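Local coordinates for protein enoyl-CoA hydratase (Mycobacterium avium subsp. paratuberculosis, PDB 4LK5) that probably acts on acyl-CoA thioesters as a crotonase-family member named enoyl-CoA hydratase, its exact reaction being unestablished, at residues R120-I125 and T252-A257; P62-I67 and D112-E117. All coordinates share one frame; numbering follows the deposited sequence.

Helix 113-127 takes part in both contacts: its first turn meets helix 61-76 in interaction 2, and a later turn meets the start of helix 254-269 in interaction 1. The two centres lie 14 Å apart, and along the chain interaction 2 is complete before interaction 1 begins. They also touch directly, Leu121 CD1 lying 3.4 Å from Ile67 CG2. Interaction 2 joins two helices of the crotonase core that are near in sequence, whereas interaction 1 brings in a helix from the C-terminal part of the chain, 127 residues on. The shared helix thereby connects the core with the C-terminal helices, and only the 252-257 side of interaction 1 borders the other subunits.

Interaction 1. Residues R120-I125 and T252-A257; sequences RLVRAI and TELDPA
Val122 and Arg123, neighbours on helix 113-127, meet Leu254 and Asp255 in the first turn of helix 254-269, a junction of the crotonase fold between its core and its C-terminal helical region. The pairing has two layers. On the buried side Val122 and Leu254 both aim their side chains across the gap, and CG1 of Val122 lies 4.1 Å from CD1 of Leu254. One methyl meets one methyl, with the two side chains crossing obliquely. Leu254 reaches this far because its CG stands opposite the backbone N (chi1 172°), sending the branched end toward the valine. Branched apolar residues suit the place: both are buried, and neither brings a polar group that would need a partner.

The outer side is looser: Arg123 and Asp255 are both exposed, and one long bond joins them. Their CA atoms make the nearest backbone approach of the contact, 8.2 Å, a distance that side chains must span. Arginine suits this task, since its chain runs extended from CG to NE and carries the charge over to the aspartate; the two side chains cross at about a right angle. The salt bridge probably contributes modestly, as solvent can compete for both charges. Before this turn, Glu253 occupies the N-cap position of helix 254-269. It packs on Thr252 of a second subunit, while Thr252 packs on Glu253 of the third, which places the junction beside the trimer interface. The ionic link itself runs from NE of Arg123 to OD1 of Asp255 at 3.3 Å, with an N-H···O angle of 154°: the oxygen lies at the guanidinium edge, in its plane, while the nitrogen comes from the syn side, 31° out of the carboxylate plane.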
ATOM      1  N   ARG C 120      -2.066 -13.818  20.041  1.00 40.88           N
ATOM      2  CA  ARG C 120      -3.300 -13.521  20.759  1.00 42.46           C
ATOM      3  C   ARG C 120      -3.468 -12.031  20.911  1.00 35.56           C
ATOM      4  O   ARG C 120      -4.522 -11.498  20.652  1.00 37.61           O
ATOM      5  CB  ARG C 120      -3.298 -14.126  22.173  1.00 46.30           C
ATOM      6  CG  ARG C 120      -4.203 -15.317  22.407  1.00 47.40           C
ATOM      7  CD  ARG C 120      -4.065 -15.840  23.850  1.00 47.18           C
ATOM      8  NE  ARG C 120      -5.019 -15.127  24.669  1.00 48.63           N
ATOM      9  CZ  ARG C 120      -4.786 -14.494  25.816  1.00 45.60           C
ATOM     10  NH1 ARG C 120      -3.587 -14.497  26.442  1.00 39.85           N
ATOM     11  NH2 ARG C 120      -5.831 -13.873  26.353  1.00 47.06           N
ATOM     12  N   LEU C 121      -2.428 -11.366  21.377  1.00 34.69           N
ATOM     13  CA  LEU C 121      -2.493  -9.926  21.599  1.00 37.68           C
ATOM     14  C   LEU C 121      -2.907  -9.213  20.302  1.00 37.83           C
ATOM     15  O   LEU C 121      -3.934  -8.516  20.259  1.00 37.66           O
ATOM     16  CB  LEU C 121      -1.153  -9.409  22.110  1.00 41.69           C
ATOM     17  CG  LEU C 121      -0.824  -7.913  22.034  1.00 43.19           C
ATOM     18  CD1 LEU C 121      -2.009  -7.034  22.318  1.00 44.73           C
ATOM     19  CD2 LEU C 121       0.296  -7.630  23.019  1.00 46.89           C
ATOM     20  N   VAL C 122      -2.132  -9.456  19.249  1.00 33.83           N
ATOM     21  CA  VAL C 122      -2.359  -8.829  17.962  1.00 34.79           C
ATOM     22  C   VAL C 122      -3.775  -9.057  17.438  1.00 33.01           C
ATOM     23  O   VAL C 122      -4.457  -8.095  17.028  1.00 31.17           O
ATOM     24  CB  VAL C 122      -1.258  -9.253  16.958  1.00 33.80           C
ATOM     25  CG1 VAL C 122      -1.688  -8.997  15.565  1.00 32.71           C
ATOM     26  CG2 VAL C 122       0.009  -8.473  17.241  1.00 34.61           C
ATOM     27  N   ARG C 123      -4.252 -10.291  17.500  1.00 32.08           N
ATOM     28  CA  ARG C 123      -5.651 -10.560  17.110  1.00 33.87           C
ATOM     29  C   ARG C 123      -6.626  -9.822  17.970  1.00 33.08           C
ATOM     30  O   ARG C 123      -7.697  -9.481  17.500  1.00 37.11           O
ATOM     31  CB  ARG C 123      -6.042 -12.028  17.245  1.00 33.64           C
ATOM     32  CG  ARG C 123      -5.325 -12.926  16.271  1.00 33.56           C
ATOM     33  CD  ARG C 123      -5.979 -14.271  16.123  1.00 33.51           C
ATOM     34  NE  ARG C 123      -5.007 -15.152  15.489  1.00 35.21           N
ATOM     35  CZ  ARG C 123      -4.176 -15.984  16.126  1.00 36.67           C
ATOM     36  NH1 ARG C 123      -4.187 -16.118  17.439  1.00 34.19           N
ATOM     37  NH2 ARG C 123      -3.326 -16.723  15.414  1.00 41.12           N
ATOM     38  N   ALA C 124      -6.296  -9.622  19.243  1.00 35.90           N
ATOM     39  CA  ALA C 124      -7.262  -9.001  20.162  1.00 37.99           C
ATOM     40  C   ALA C 124      -7.410  -7.554  19.769  1.00 37.38           C
ATOM     41  O   ALA C 124      -8.512  -7.037  19.747  1.00 34.72           O
ATOM     42  CB  ALA C 124      -6.826  -9.124  21.608  1.00 37.46           C
ATOM     43  N   ILE C 125      -6.291  -6.915  19.416  1.00 37.81           N
ATOM     44  CA  ILE C 125      -6.358  -5.531  18.952  1.00 40.18           C
ATOM     45  C   ILE C 125      -7.160  -5.379  17.671  1.00 39.09           C
ATOM     46  O   ILE C 125      -8.013  -4.543  17.614  1.00 41.51           O
ATOM     47  CB  ILE C 125      -4.984  -4.898  18.796  1.00 38.11           C
ATOM     48  CG1 ILE C 125      -4.368  -4.731  20.173  1.00 36.74           C
ATOM     49  CG2 ILE C 125      -5.083  -3.522  18.143  1.00 38.27           C
ATOM     50  CD1 ILE C 125      -2.885  -4.471  20.123  1.00 37.47           C
ATOM     51  N   THR C 252      -6.776  -9.037   5.617  1.00 31.14           N
ATOM     52  CA  THR C 252      -7.047 -10.317   5.017  1.00 32.01           C
ATOM     53  C   THR C 252      -5.877 -11.315   5.251  1.00 33.37           C
ATOM     54  O   THR C 252      -6.092 -12.476   5.447  1.00 31.83           O
ATOM     55  CB  THR C 252      -7.321  -9.974   3.540  1.00 34.01           C
ATOM     56  OG1 THR C 252      -8.722 -10.106   3.265  1.00 38.39           O
ATOM     57  CG2 THR C 252      -6.499 -10.701   2.579  1.00 32.82           C
ATOM     58  N   GLU C 253      -4.634 -10.861   5.253  1.00 32.85           N
ATOM     59  CA  GLU C 253      -3.516 -11.796   5.371  1.00 33.93           C
ATOM     60  C   GLU C 253      -2.890 -11.832   6.766  1.00 33.34           C
ATOM     61  O   GLU C 253      -1.827 -12.410   6.948  1.00 27.86           O
ATOM     62  CB  GLU C 253      -2.434 -11.442   4.335  1.00 33.40           C
ATOM     63  CG  GLU C 253      -2.960 -11.437   2.916  1.00 36.22           C
ATOM     64  CD  GLU C 253      -3.710 -12.723   2.566  1.00 40.82           C
ATOM     65  OE1 GLU C 253      -3.218 -13.801   2.959  1.00 46.78           O
ATOM     66  OE2 GLU C 253      -4.772 -12.682   1.885  1.00 49.32           O
ATOM     67  N   LEU C 254      -3.536 -11.203   7.737  1.00 32.32           N
ATOM     68  CA  LEU C 254      -2.971 -11.129   9.055  1.00 33.82           C
ATOM     69  C   LEU C 254      -2.879 -12.494   9.690  1.00 35.94           C
ATOM     70  O   LEU C 254      -1.843 -12.833  10.248  1.00 36.49           O
ATOM     71  CB  LEU C 254      -3.825 -10.249   9.946  1.00 36.98           C
ATOM     72  CG  LEU C 254      -3.406 -10.271  11.410  1.00 38.53           C
ATOM     73  CD1 LEU C 254      -1.972  -9.726  11.518  1.00 40.06           C
ATOM     74  CD2 LEU C 254      -4.352  -9.482  12.294  1.00 36.12           C
ATOM     75  N   ASP C 255      -3.969 -13.259   9.624  1.00 35.66           N
ATOM     76  CA  ASP C 255      -3.991 -14.627  10.158  1.00 38.30           C
ATOM     77  C   ASP C 255      -2.940 -15.617   9.560  1.00 37.86           C
ATOM     78  O   ASP C 255      -2.212 -16.306  10.312  1.00 37.75           O
ATOM     79  CB  ASP C 255      -5.400 -15.226  10.085  1.00 36.49           C
ATOM     80  CG  ASP C 255      -6.250 -14.886  11.332  1.00 41.04           C
ATOM     81  OD1 ASP C 255      -5.660 -14.490  12.371  1.00 38.69           O
ATOM     82  OD2 ASP C 255      -7.509 -14.998  11.264  1.00 41.32           O
ATOM     83  N   PRO C 256      -2.896 -15.721   8.227  1.00 34.38           N
ATOM     84  CA  PRO C 256      -1.852 -16.503   7.598  1.00 31.03           C
ATOM     85  C   PRO C 256      -0.459 -16.020   7.999  1.00 31.40           C
ATOM     86  O   PRO C 256       0.434 -16.824   8.255  1.00 32.94           O
ATOM     87  CB  PRO C 256      -2.089 -16.266   6.114  1.00 31.87           C
ATOM     88  CG  PRO C 256      -3.539 -15.885   5.986  1.00 33.35           C
ATOM     89  CD  PRO C 256      -3.901 -15.213   7.262  1.00 34.57           C
ATOM     90  N   ALA C 257      -0.270 -14.715   8.073  1.00 27.69           N
ATOM     91  CA  ALA C 257       1.002 -14.205   8.509  1.00 27.68           C
ATOM     92  C   ALA C 257       1.339 -14.710   9.890  1.00 30.52           C
ATOM     93  O   ALA C 257       2.454 -15.189  10.099  1.00 33.39           O
ATOM     94  CB  ALA C 257       1.022 -12.684   8.489  1.00 26.76           C
TER

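Interaction 2. Residues P62-I67 and D112-E117; sequences PVITGI and DEIILE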
ATOM      1  N   PRO C  62       4.526 -13.060  31.020  1.00 63.49           N
ATOM      2  CA  PRO C  62       3.412 -12.617  31.881  1.00 60.00           C
ATOM      3  C   PRO C  62       2.760 -11.310  31.408  1.00 55.94           C
ATOM      4  O   PRO C  62       1.535 -11.203  31.354  1.00 55.33           O
ATOM      5  CB  PRO C  62       4.077 -12.412  33.254  1.00 63.30           C
ATOM      6  CG  PRO C  62       5.503 -12.913  33.127  1.00 63.85           C
ATOM      7  CD  PRO C  62       5.627 -13.635  31.820  1.00 61.56           C
ATOM      8  N   VAL C  63       3.584 -10.342  31.040  1.00 50.42           N
ATOM      9  CA  VAL C  63       3.097  -9.037  30.585  1.00 51.81           C
ATOM     10  C   VAL C  63       2.420  -9.045  29.208  1.00 49.46           C
ATOM     11  O   VAL C  63       1.384  -8.392  29.031  1.00 53.71           O
ATOM     12  CB  VAL C  63       4.231  -7.987  30.621  1.00 54.08           C
ATOM     13  CG1 VAL C  63       4.005  -6.863  29.629  1.00 53.45           C
ATOM     14  CG2 VAL C  63       4.345  -7.411  32.024  1.00 56.28           C
ATOM     15  N   ILE C  64       3.003  -9.757  28.248  1.00 43.82           N
ATOM     16  CA  ILE C  64       2.379  -9.951  26.947  1.00 43.80           C
ATOM     17  C   ILE C  64       1.028 -10.609  27.170  1.00 42.28           C
ATOM     18  O   ILE C  64       0.035 -10.191  26.578  1.00 43.35           O
ATOM     19  CB  ILE C  64       3.253 -10.815  25.994  1.00 46.96           C
ATOM     20  CG1 ILE C  64       4.399 -10.004  25.406  1.00 51.49           C
ATOM     21  CG2 ILE C  64       2.458 -11.332  24.806  1.00 51.36           C
ATOM     22  CD1 ILE C  64       5.563 -10.860  24.917  1.00 53.72           C
ATOM     23  N   THR C  65       0.991 -11.652  27.997  1.00 43.13           N
ATOM     24  CA  THR C  65      -0.279 -12.303  28.379  1.00 44.93           C
ATOM     25  C   THR C  65      -1.287 -11.315  28.965  1.00 42.90           C
ATOM     26  O   THR C  65      -2.494 -11.455  28.769  1.00 42.46           O
ATOM     27  CB  THR C  65      -0.033 -13.474  29.367  1.00 46.32           C
ATOM     28  OG1 THR C  65       0.755 -14.482  28.705  1.00 47.26           O
ATOM     29  CG2 THR C  65      -1.400 -14.096  29.900  1.00 43.21           C
ATOM     30  N   GLY C  66      -0.776 -10.284  29.633  1.00 45.39           N
ATOM     31  CA  GLY C  66      -1.626  -9.309  30.291  1.00 48.83           C
ATOM     32  C   GLY C  66      -2.343  -8.371  29.347  1.00 50.43           C
ATOM     33  O   GLY C  66      -3.552  -8.145  29.483  1.00 57.91           O
ATOM     34  N   ILE C  67      -1.584  -7.811  28.401  1.00 49.67           N
ATOM     35  CA  ILE C  67      -2.109  -6.888  27.379  1.00 44.72           C
ATOM     36  C   ILE C  67      -3.117  -7.667  26.537  1.00 43.11           C
ATOM     37  O   ILE C  67      -4.232  -7.219  26.297  1.00 42.83           O
ATOM     38  CB  ILE C  67      -0.965  -6.368  26.467  1.00 45.01           C
ATOM     39  CG1 ILE C  67       0.052  -5.552  27.260  1.00 41.63           C
ATOM     40  CG2 ILE C  67      -1.482  -5.518  25.308  1.00 43.72           C
ATOM     41  CD1 ILE C  67       1.456  -5.841  26.811  1.00 42.80           C
ATOM     42  N   ASP C 112       7.251 -21.778  20.856  1.00 56.75           N
ATOM     43  CA  ASP C 112       7.210 -21.299  22.216  1.00 65.89           C
ATOM     44  C   ASP C 112       5.953 -20.412  22.446  1.00 67.00           C
ATOM     45  O   ASP C 112       5.361 -19.854  21.511  1.00 69.27           O
ATOM     46  CB  ASP C 112       8.535 -20.562  22.548  1.00 71.79           C
ATOM     47  CG  ASP C 112       9.174 -21.007  23.903  1.00 79.70           C
ATOM     48  OD1 ASP C 112       9.018 -22.181  24.320  1.00 77.84           O
ATOM     49  OD2 ASP C 112       9.857 -20.174  24.552  1.00 80.35           O
ATOM     50  N   GLU C 113       5.556 -20.310  23.710  1.00 62.45           N
ATOM     51  CA  GLU C 113       4.352 -19.607  24.132  1.00 57.77           C
ATOM     52  C   GLU C 113       4.429 -18.077  23.861  1.00 51.64           C
ATOM     53  O   GLU C 113       3.404 -17.439  23.653  1.00 47.03           O
ATOM     54  CB  GLU C 113       4.086 -19.890  25.646  1.00 64.37           C
ATOM     55  CG  GLU C 113       2.611 -19.884  26.079  1.00 70.25           C
ATOM     56  CD  GLU C 113       2.359 -19.748  27.602  1.00 81.29           C
ATOM     57  OE1 GLU C 113       3.306 -19.584  28.425  1.00 77.97           O
ATOM     58  OE2 GLU C 113       1.166 -19.801  27.989  1.00 84.65           O
ATOM     59  N   ILE C 114       5.624 -17.492  23.894  1.00 49.72           N
ATOM     60  CA  ILE C 114       5.788 -16.048  23.641  1.00 51.48           C
ATOM     61  C   ILE C 114       5.035 -15.698  22.351  1.00 47.72           C
ATOM     62  O   ILE C 114       4.224 -14.778  22.299  1.00 38.68           O
ATOM     63  CB  ILE C 114       7.257 -15.576  23.402  1.00 56.14           C
ATOM     64  CG1 ILE C 114       8.293 -16.605  23.862  1.00 71.68           C
ATOM     65  CG2 ILE C 114       7.509 -14.217  24.044  1.00 53.78           C
ATOM     66  CD1 ILE C 114       9.743 -16.145  23.746  1.00 78.11           C
ATOM     67  N   ILE C 115       5.295 -16.475  21.315  1.00 43.65           N
ATOM     68  CA  ILE C 115       4.740 -16.161  20.016  1.00 44.78           C
ATOM     69  C   ILE C 115       3.226 -16.336  19.960  1.00 44.58           C
ATOM     70  O   ILE C 115       2.517 -15.488  19.396  1.00 48.66           O
ATOM     71  CB  ILE C 115       5.378 -17.010  18.923  1.00 40.05           C
ATOM     72  CG1 ILE C 115       6.894 -16.820  18.969  1.00 41.56           C
ATOM     73  CG2 ILE C 115       4.841 -16.571  17.565  1.00 40.24           C
ATOM     74  CD1 ILE C 115       7.672 -17.964  18.372  1.00 40.90           C
ATOM     75  N   LEU C 116       2.747 -17.438  20.530  1.00 41.90           N
ATOM     76  CA  LEU C 116       1.306 -17.707  20.598  1.00 41.39           C
ATOM     77  C   LEU C 116       0.574 -16.568  21.277  1.00 38.62           C
ATOM     78  O   LEU C 116      -0.562 -16.295  20.963  1.00 43.01           O
ATOM     79  CB  LEU C 116       1.027 -18.994  21.383  1.00 43.77           C
ATOM     80  CG  LEU C 116       0.634 -20.335  20.750  1.00 45.54           C
ATOM     81  CD1 LEU C 116       1.192 -20.516  19.349  1.00 47.58           C
ATOM     82  CD2 LEU C 116       1.074 -21.484  21.675  1.00 49.66           C
ATOM     83  N   GLU C 117       1.222 -15.924  22.226  1.00 37.37           N
ATOM     84  CA  GLU C 117       0.569 -14.910  22.999  1.00 41.11           C
ATOM     85  C   GLU C 117       0.699 -13.559  22.315  1.00 41.20           C
ATOM     86  O   GLU C 117      -0.227 -12.724  22.418  1.00 34.53           O
ATOM     87  CB  GLU C 117       1.145 -14.853  24.416  1.00 43.88           C
ATOM     88  CG  GLU C 117       0.859 -16.092  25.239  1.00 48.85           C
ATOM     89  CD  GLU C 117      -0.583 -16.171  25.673  1.00 55.98           C
ATOM     90  OE1 GLU C 117      -0.919 -15.521  26.690  1.00 67.19           O
ATOM     91  OE2 GLU C 117      -1.378 -16.882  25.010  1.00 54.99           O
TER
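OE1 of Glu117 is gripped from two directions: OG1 of Thr65 lies 2.8 Å away across the contact, and NH1 of Arg120, one turn further along helix 113-127, forms a salt bridge to the same oxygen. The bend of the glutamate at its second torsion (chi2 -73°) brings OE1 to the threonine hydroxyl. Thr65 OG1 is also hydrogen-bonded to the Val61 carbonyl oxygen, one turn earlier in its own helix.

Beside this polar group, Ile64 supplies the apolar part. Its CG2 rests 3.8 Å from CB of Glu117, while CD1 extends to CG2 of Ile114 at 4.0 Å, so that the isoleucine spans one turn of the facing helix. The segments 62-67 and 113-117 run nearly parallel, their axes 9.6 Å apart at closest approach and 17° apart in direction. Ile64 spans that spacing, Ile114 offers its CG2 methyl, and a small threonine lets the carboxylate come close. With Arg120 bound to the same oxygen that meets Thr65, the salt bridge would probably favour Glu117 as the carboxylate anion.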